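Local atomic coordinates of protein kinase, putative (Bodo saltans, PDB entry 6TLY), a protein that is a putative protein kinase of the kinetoplastid kinetochore (KKT2), whose zinc-binding central domain, the part described here, probably serves in centromere localization. Residues Lys69-Lys81 / Gln85-Pro98. Sequence-based numbering, arbitrary orientation.
Sequences KEVHFLCAKCGKK and QTKLQYHSRGCRGP. With ZN (zinc ion), chain D; SO4 (sulfate ion), chain E.
L88 of the helix 85-93 lies against the strand 73-74: its CD2 comes within 3.8 Å of F73 CB, while CD1 rests over the backbone of C75, 3.6 Å from CA. Having CG anti to the backbone N (chi1 169°) sets the two methyls side by side along the strand, CD2 at F73 and the carbonyl of L74, CD1 at C75. F73 turns one ring face to the first turn of the helix, where Q85 N stands 3.6 Å above the ring plane, offset toward the rim; the same N-H bonds to a sulfate oxygen. A serine in place of F73 would probably strip the aromatic face from this first turn, leaving Q85 N and CB without the ring packed against them.

Beyond this apolar patch, C75 and C78 from the turn after the strand meet H91 and C95 at a zinc ion. With a hairpin of strands 73-74 and 81-82 packed on one helix, this is the beta-beta-alpha arrangement of a C2H2-type zinc finger, here with C95 in the place of the second histidine. H91 NE2 binds the metal at 1.9 Å, with C75 SG in the imidazole plane at its edge. The other ring nitrogen, ND1, donates to a water that also accepts from K80 NZ, itself bonded to K53 O.

At the polar edge K77 bends at chi3 (-80°), bringing its ammonium to the carbonyls of S92 and C95. NZ donates to C95 O at 2.8 Å (C=O...N angle 155°), to S92 OG at 3.0 Å and to S92 O, which C95 N reaches from the opposite face.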
ATOM      1  N   LYS A  69       4.944   5.424  -6.563  1.00 28.66           N
ATOM      2  CA  LYS A  69       3.970   5.777  -7.583  1.00 28.94           C
ATOM      3  C   LYS A  69       4.268   7.226  -7.987  1.00 27.63           C
ATOM      4  O   LYS A  69       4.522   8.071  -7.126  1.00 28.28           O
ATOM      5  CB  LYS A  69       2.558   5.690  -6.976  1.00 32.26           C
ATOM      6  CG  LYS A  69       1.427   5.603  -7.975  1.00 38.31           C
ATOM      7  CD  LYS A  69       1.396   4.289  -8.682  1.00 42.40           C
ATOM      8  CE  LYS A  69       0.104   4.099  -9.422  1.00 45.78           C
ATOM      9  NZ  LYS A  69      -0.062   2.689  -9.854  1.00 49.16           N
ATOM     10  N   GLU A  70       4.261   7.508  -9.287  1.00 25.93           N
ATOM     11  CA  GLU A  70       4.521   8.853  -9.784  1.00 25.02           C
ATOM     12  C   GLU A  70       3.258   9.738  -9.793  1.00 24.04           C
ATOM     13  O   GLU A  70       3.359  10.897 -10.143  1.00 23.95           O
ATOM     14  CB  GLU A  70       5.188   8.801 -11.172  1.00 26.49           C
ATOM     15  CG  GLU A  70       6.626   8.320 -11.119  1.00 30.89           C
ATOM     16  CD  GLU A  70       7.109   7.647 -12.393  1.00 39.43           C
ATOM     17  OE1 GLU A  70       7.222   8.338 -13.431  1.00 38.09           O
ATOM     18  OE2 GLU A  70       7.386   6.427 -12.347  1.00 43.37           O
ATOM     19  N   VAL A  71       2.082   9.194  -9.446  1.00 23.21           N
ATOM     20  CA  VAL A  71       0.830   9.953  -9.312  1.00 23.58           C
ATOM     21  C   VAL A  71       0.203   9.662  -7.954  1.00 23.99           C
ATOM     22  O   VAL A  71      -0.005   8.499  -7.620  1.00 25.28           O
ATOM     23  CB  VAL A  71      -0.199   9.754 -10.452  1.00 24.91           C
ATOM     24  CG1 VAL A  71      -1.384  10.701 -10.258  1.00 25.30           C
ATOM     25  CG2 VAL A  71       0.432   9.998 -11.823  1.00 25.35           C
ATOM     26  N   HIS A  72      -0.102  10.702  -7.170  1.00 23.39           N
ATOM     27  CA  HIS A  72      -0.716  10.541  -5.858  1.00 23.36           C
ATOM     28  C   HIS A  72      -2.097  11.215  -5.870  1.00 22.01           C
ATOM     29  O   HIS A  72      -2.233  12.312  -6.387  1.00 21.78           O
ATOM     30  CB  HIS A  72       0.143  11.197  -4.766  1.00 24.89           C
ATOM     31  CG  HIS A  72       1.481  10.552  -4.529  1.00 27.74           C
ATOM     32  ND1 HIS A  72       2.325  11.003  -3.524  1.00 30.28           N
ATOM     33  CD2 HIS A  72       2.083   9.528  -5.169  1.00 29.28           C
ATOM     34  CE1 HIS A  72       3.408  10.247  -3.593  1.00 30.50           C
ATOM     35  NE2 HIS A  72       3.304   9.334  -4.553  1.00 30.61           N
ATOM     36  N   PHE A  73      -3.111  10.549  -5.296  1.00 20.88           N
ATOM     37  CA  PHE A  73      -4.472  11.073  -5.170  1.00 20.26           C
ATOM     38  C   PHE A  73      -4.707  11.340  -3.680  1.00 20.91           C
ATOM     39  O   PHE A  73      -4.573  10.435  -2.871  1.00 21.91           O
ATOM     40  CB  PHE A  73      -5.496  10.071  -5.706  1.00 19.59           C
ATOM     41  CG  PHE A  73      -5.306   9.806  -7.182  1.00 21.19           C
ATOM     42  CD1 PHE A  73      -4.418   8.838  -7.619  1.00 22.19           C
ATOM     43  CD2 PHE A  73      -5.964  10.573  -8.131  1.00 22.96           C
ATOM     44  CE1 PHE A  73      -4.214   8.617  -8.978  1.00 23.74           C
ATOM     45  CE2 PHE A  73      -5.734  10.372  -9.491  1.00 24.30           C
ATOM     46  CZ  PHE A  73      -4.871   9.384  -9.904  1.00 23.93           C
ATOM     47  N   LEU A  74      -5.055  12.566  -3.324  1.00 20.22           N
ATOM     48  CA  LEU A  74      -5.207  12.955  -1.932  1.00 21.18           C
ATOM     49  C   LEU A  74      -6.655  13.209  -1.545  1.00 21.15           C
ATOM     50  O   LEU A  74      -7.412  13.815  -2.317  1.00 20.19           O
ATOM     51  CB  LEU A  74      -4.381  14.221  -1.661  1.00 21.84           C
ATOM     52  CG  LEU A  74      -2.876  14.015  -1.436  1.00 24.01           C
ATOM     53  CD1 LEU A  74      -2.140  13.788  -2.737  1.00 25.24           C
ATOM     54  CD2 LEU A  74      -2.264  15.245  -0.771  1.00 24.65           C
ATOM     55  N   CYS A  75      -7.003  12.828  -0.315  1.00 21.31           N
ATOM     56  CA  CYS A  75      -8.318  13.099   0.217  1.00 22.52           C
ATOM     57  C   CYS A  75      -8.328  14.534   0.718  1.00 23.37           C
ATOM     58  O   CYS A  75      -7.481  14.910   1.532  1.00 23.39           O
ATOM     59  CB  CYS A  75      -8.670  12.119   1.334  1.00 23.56           C
ATOM     60  SG  CYS A  75     -10.218  12.516   2.180  1.00 25.94           S
ATOM     61  N   ALA A  76      -9.285  15.340   0.244  1.00 23.94           N
ATOM     62  CA  ALA A  76      -9.383  16.727   0.680  1.00 25.40           C
ATOM     63  C   ALA A  76      -9.752  16.840   2.155  1.00 26.83           C
ATOM     64  O   ALA A  76      -9.373  17.809   2.793  1.00 27.74           O
ATOM     65  CB  ALA A  76     -10.417  17.467  -0.166  1.00 25.48           C
ATOM     66  N   LYS A  77     -10.483  15.861   2.698  1.00 26.99           N
ATOM     67  CA  LYS A  77     -10.988  15.946   4.060  1.00 28.32           C
ATOM     68  C   LYS A  77      -9.983  15.566   5.155  1.00 28.90           C
ATOM     69  O   LYS A  77     -10.045  16.145   6.242  1.00 28.54           O
ATOM     70  CB  LYS A  77     -12.274  15.124   4.171  1.00 30.08           C
ATOM     71  CG  LYS A  77     -13.344  15.696   3.240  1.00 34.93           C
ATOM     72  CD  LYS A  77     -14.467  14.727   2.989  1.00 39.42           C
ATOM     73  CE  LYS A  77     -14.118  13.689   1.953  1.00 41.82           C
ATOM     74  NZ  LYS A  77     -15.311  12.862   1.616  1.00 42.30           N
ATOM     75  N   CYS A  78      -9.036  14.643   4.874  1.00 29.11           N
ATOM     76  CA  CYS A  78      -8.062  14.247   5.905  1.00 29.44           C
ATOM     77  C   CYS A  78      -6.594  14.351   5.476  1.00 29.90           C
ATOM     78  O   CYS A  78      -5.708  14.200   6.313  1.00 30.75           O
ATOM     79  CB  CYS A  78      -8.379  12.855   6.438  1.00 29.29           C
ATOM     80  SG  CYS A  78      -8.119  11.518   5.239  1.00 28.19           S
ATOM     81  N   GLY A  79      -6.345  14.553   4.188  1.00 28.92           N
ATOM     82  CA  GLY A  79      -5.004  14.676   3.638  1.00 27.85           C
ATOM     83  C   GLY A  79      -4.349  13.361   3.241  1.00 26.06           C
ATOM     84  O   GLY A  79      -3.247  13.367   2.712  1.00 25.31           O
ATOM     85  N   LYS A  80      -4.986  12.232   3.520  1.00 25.06           N
ATOM     86  CA  LYS A  80      -4.425  10.905   3.222  1.00 25.30           C
ATOM     87  C   LYS A  80      -4.173  10.702   1.715  1.00 23.83           C
ATOM     88  O   LYS A  80      -5.012  11.083   0.897  1.00 23.64           O
ATOM     89  CB  LYS A  80      -5.388   9.840   3.742  1.00 28.18           C
ATOM     90  CG  LYS A  80      -4.778   8.495   4.045  1.00 34.78           C
ATOM     91  CD  LYS A  80      -5.740   7.721   4.949  1.00 41.42           C
ATOM     92  CE  LYS A  80      -5.170   6.409   5.433  1.00 46.82           C
ATOM     93  NZ  LYS A  80      -6.260   5.445   5.766  1.00 50.05           N
ATOM     94  N   LYS A  81      -3.023  10.104   1.370  1.00 22.65           N
ATOM     95  CA  LYS A  81      -2.586   9.812   0.003  1.00 22.64           C
ATOM     96  C   LYS A  81      -2.927   8.379  -0.392  1.00 21.28           C
ATOM     97  O   LYS A  81      -2.836   7.453   0.433  1.00 20.42           O
ATOM     98  CB  LYS A  81      -1.071  10.018  -0.146  1.00 24.96           C
ATOM     99  CG  LYS A  81      -0.608  11.437   0.184  1.00 29.97           C
ATOM    100  CD  LYS A  81       0.910  11.495   0.259  1.00 36.18           C
ATOM    101  CE  LYS A  81       1.392  12.791   0.874  1.00 40.85           C
ATOM    102  NZ  LYS A  81       0.869  13.973   0.143  1.00 44.67           N
ATOM    103  N   GLN A  85      -7.247   6.565  -8.118  1.00 19.98           N
ATOM    104  CA  GLN A  85      -8.504   7.283  -7.938  1.00 20.40           C
ATOM    105  C   GLN A  85      -9.527   6.324  -7.322  1.00 21.24           C
ATOM    106  O   GLN A  85     -10.286   6.737  -6.456  1.00 21.45           O
ATOM    107  CB  GLN A  85      -9.008   7.829  -9.275  1.00 20.84           C
ATOM    108  CG  GLN A  85     -10.436   8.337  -9.191  1.00 22.96           C
ATOM    109  CD  GLN A  85     -10.790   9.166 -10.374  1.00 24.26           C
ATOM    110  OE1 GLN A  85     -10.700  10.381 -10.322  1.00 24.66           O
ATOM    111  NE2 GLN A  85     -11.186   8.522 -11.453  1.00 23.44           N
ATOM    112  N   THR A  86      -9.531   5.053  -7.731  1.00 22.27           N
ATOM    113  CA  THR A  86     -10.471   4.073  -7.187  1.00 23.78           C
ATOM    114  C   THR A  86     -10.317   3.917  -5.664  1.00 23.42           C
ATOM    115  O   THR A  86     -11.322   3.911  -4.957  1.00 23.22           O
ATOM    116  CB  THR A  86     -10.378   2.735  -7.946  1.00 26.87           C
ATOM    117  OG1 THR A  86     -10.624   2.975  -9.336  1.00 29.33           O
ATOM    118  CG2 THR A  86     -11.405   1.731  -7.466  1.00 27.33           C
ATOM    119  N   LYS A  87      -9.070   3.836  -5.154  1.00 22.84           N
ATOM    120  CA  LYS A  87      -8.855   3.703  -3.708  1.00 22.41           C
ATOM    121  C   LYS A  87      -9.216   4.953  -2.970  1.00 21.93           C
ATOM    122  O   LYS A  87      -9.824   4.874  -1.903  1.00 21.97           O
ATOM    123  CB  LYS A  87      -7.437   3.245  -3.374  1.00 24.42           C
ATOM    124  CG  LYS A  87      -7.272   1.775  -3.714  1.00 28.30           C
ATOM    125  CD  LYS A  87      -5.927   1.238  -3.314  1.00 33.38           C
ATOM    126  CE  LYS A  87      -5.939  -0.266  -3.411  1.00 35.87           C
ATOM    127  NZ  LYS A  87      -4.771  -0.842  -2.733  1.00 39.06           N
ATOM    128  N   LEU A  88      -8.930   6.123  -3.558  1.00 21.34           N
ATOM    129  CA  LEU A  88      -9.355   7.395  -2.962  1.00 21.11           C
ATOM    130  C   LEU A  88     -10.892   7.440  -2.886  1.00 21.88           C
ATOM    131  O   LEU A  88     -11.432   7.839  -1.858  1.00 22.05           O
ATOM    132  CB  LEU A  88      -8.833   8.597  -3.788  1.00 20.18           C
ATOM    133  CG  LEU A  88      -9.431   9.977  -3.425  1.00 20.97           C
ATOM    134  CD1 LEU A  88      -9.027  10.371  -2.008  1.00 20.54           C
ATOM    135  CD2 LEU A  88      -8.970  11.038  -4.411  1.00 22.14           C
ATOM    136  N   GLN A  89     -11.580   7.025  -3.958  1.00 22.24           N
ATOM    137  CA  GLN A  89     -13.042   7.042  -3.986  1.00 23.65           C
ATOM    138  C   GLN A  89     -13.664   6.127  -2.926  1.00 25.38           C
ATOM    139  O   GLN A  89     -14.604   6.556  -2.265  1.00 25.61           O
ATOM    140  CB  GLN A  89     -13.566   6.738  -5.384  1.00 24.30           C
ATOM    141  CG  GLN A  89     -13.353   7.933  -6.321  1.00 25.67           C
ATOM    142  CD  GLN A  89     -13.643   7.599  -7.761  1.00 28.87           C
ATOM    143  OE1 GLN A  89     -13.634   6.432  -8.164  1.00 30.80           O
ATOM    144  NE2 GLN A  89     -13.892   8.622  -8.568  1.00 26.10           N
ATOM    145  N   TYR A  90     -13.093   4.924  -2.706  1.00 26.53           N
ATOM    146  CA  TYR A  90     -13.593   4.018  -1.657  1.00 28.96           C
ATOM    147  C   TYR A  90     -13.417   4.683  -0.288  1.00 28.51           C
ATOM    148  O   TYR A  90     -14.351   4.682   0.506  1.00 29.40           O
ATOM    149  CB  TYR A  90     -12.855   2.672  -1.641  1.00 30.84           C
ATOM    150  CG  TYR A  90     -13.030   1.810  -2.867  1.00 34.83           C
ATOM    151  CD1 TYR A  90     -14.203   1.848  -3.606  1.00 37.25           C
ATOM    152  CD2 TYR A  90     -12.062   0.886  -3.233  1.00 37.28           C
ATOM    153  CE1 TYR A  90     -14.382   1.029  -4.716  1.00 39.05           C
ATOM    154  CE2 TYR A  90     -12.225   0.073  -4.343  1.00 39.16           C
ATOM    155  CZ  TYR A  90     -13.398   0.128  -5.068  1.00 40.73           C
ATOM    156  OH  TYR A  90     -13.538  -0.679  -6.176  1.00 44.37           O
ATOM    157  N   HIS A  91     -12.252   5.307  -0.034  1.00 27.03           N
ATOM    158  CA  HIS A  91     -11.987   6.002   1.226  1.00 26.39           C
ATOM    159  C   HIS A  91     -12.963   7.163   1.440  1.00 26.82           C
ATOM    160  O   HIS A  91     -13.542   7.286   2.517  1.00 26.96           O
ATOM    161  CB  HIS A  91     -10.534   6.562   1.242  1.00 25.80           C
ATOM    162  CG  HIS A  91     -10.242   7.544   2.346  1.00 26.05           C
ATOM    163  ND1 HIS A  91      -9.909   7.122   3.623  1.00 27.63           N
ATOM    164  CD2 HIS A  91     -10.248   8.900   2.329  1.00 26.43           C
ATOM    165  CE1 HIS A  91      -9.702   8.222   4.327  1.00 27.80           C
ATOM    166  NE2 HIS A  91      -9.888   9.318   3.588  1.00 27.28           N
ATOM    167  N   SER A  92     -13.075   8.048   0.440  1.00 26.76           N
ATOM    168  CA  SER A  92     -13.868   9.267   0.481  1.00 28.34           C
ATOM    169  C   SER A  92     -15.349   9.041   0.817  1.00 29.12           C
ATOM    170  O   SER A  92     -15.946   9.861   1.511  1.00 29.04           O
ATOM    171  CB  SER A  92     -13.708  10.044  -0.823  1.00 30.98           C
ATOM    172  OG  SER A  92     -14.124  11.389  -0.658  1.00 35.41           O
ATOM    173  N   ARG A  93     -15.923   7.928   0.376  1.00 29.77           N
ATOM    174  CA  ARG A  93     -17.317   7.584   0.659  1.00 31.28           C
ATOM    175  C   ARG A  93     -17.595   7.561   2.176  1.00 30.92           C
ATOM    176  O   ARG A  93     -18.635   8.049   2.626  1.00 31.41           O
ATOM    177  CB  ARG A  93     -17.636   6.221   0.032  1.00 34.51           C
ATOM    178  CG  ARG A  93     -19.066   5.746   0.268  1.00 40.38           C
ATOM    179  CD  ARG A  93     -19.978   6.027  -0.912  1.00 45.51           C
ATOM    180  NE  ARG A  93     -19.491   5.384  -2.132  1.00 49.88           N
ATOM    181  CZ  ARG A  93     -19.934   5.657  -3.357  1.00 52.45           C
ATOM    182  NH1 ARG A  93     -20.886   6.565  -3.539  1.00 52.34           N
ATOM    183  NH2 ARG A  93     -19.423   5.030  -4.409  1.00 52.13           N
ATOM    184  N   GLY A  94     -16.612   7.085   2.946  1.00 29.68           N
ATOM    185  CA  GLY A  94     -16.712   6.989   4.393  1.00 29.07           C
ATOM    186  C   GLY A  94     -15.905   8.006   5.175  1.00 28.20           C
ATOM    187  O   GLY A  94     -15.818   7.891   6.391  1.00 28.11           O
ATOM    188  N   CYS A  95     -15.342   9.025   4.515  1.00 27.41           N
ATOM    189  CA  CYS A  95     -14.533  10.036   5.201  1.00 27.58           C
ATOM    190  C   CYS A  95     -15.191  11.386   5.282  1.00 29.19           C
ATOM    191  O   CYS A  95     -15.556  11.963   4.269  1.00 29.75           O
ATOM    192  CB  CYS A  95     -13.132  10.151   4.599  1.00 27.51           C
ATOM    193  SG  CYS A  95     -12.060  11.351   5.446  1.00 27.84           S
ATOM    194  N   ARG A  96     -15.309  11.910   6.493  1.00 30.20           N
ATOM    195  CA  ARG A  96     -15.793  13.271   6.768  1.00 31.87           C
ATOM    196  C   ARG A  96     -14.732  14.120   7.490  1.00 33.25           C
ATOM    197  O   ARG A  96     -15.038  15.215   7.953  1.00 33.71           O
ATOM    198  CB  ARG A  96     -17.064  13.246   7.619  1.00 33.26           C
ATOM    199  CG  ARG A  96     -18.116  12.323   7.062  1.00 38.43           C
ATOM    200  CD  ARG A  96     -19.132  13.018   6.181  1.00 44.89           C
ATOM    201  NE  ARG A  96     -20.222  12.096   5.849  1.00 50.15           N
ATOM    202  CZ  ARG A  96     -21.255  11.831   6.645  1.00 52.95           C
ATOM    203  NH1 ARG A  96     -21.364  12.428   7.826  1.00 52.39           N
ATOM    204  NH2 ARG A  96     -22.178  10.956   6.272  1.00 53.44           N
ATOM    205  N   GLY A  97     -13.523  13.597   7.630  1.00 33.73           N
ATOM    206  CA  GLY A  97     -12.441  14.271   8.321  1.00 34.82           C
ATOM    207  C   GLY A  97     -11.499  13.289   8.977  1.00 36.29           C
ATOM    208  O   GLY A  97     -11.671  12.069   8.887  1.00 35.55           O
ATOM    209  N   PRO A  98     -10.465  13.818   9.635  1.00 38.15           N
ATOM    210  CA  PRO A  98      -9.475  12.935  10.271  1.00 40.01           C
ATOM    211  C   PRO A  98     -10.034  12.045  11.386  1.00 42.06           C
ATOM    212  O   PRO A  98     -10.915  12.466  12.130  1.00 42.10           O
ATOM    213  CB  PRO A  98      -8.427  13.914  10.814  1.00 40.63           C
ATOM    214  CG  PRO A  98      -9.117  15.244  10.887  1.00 40.56           C
ATOM    215  CD  PRO A  98     -10.122  15.245   9.785  1.00 38.17           C
TER
HETATM  216 ZN    ZN D 703     -10.130  11.166   4.140  0.56 27.27          ZN
HETATM  217  S   SO4 E 704      -7.519   4.419 -11.206  1.00 29.55           S
HETATM  218  O1  SO4 E 704      -8.552   4.195 -10.229  1.00 29.22           O
HETATM  219  O2  SO4 E 704      -6.650   5.540 -10.782  1.00 29.34           O
HETATM  220  O3  SO4 E 704      -6.671   3.232 -11.379  1.00 29.46           O
HETATM  221  O4  SO4 E 704      -8.202   4.662 -12.478  1.00 29.51           O
HETATM  222  O   HOH W   1      -8.938   4.691   4.378  1.00 45.68           O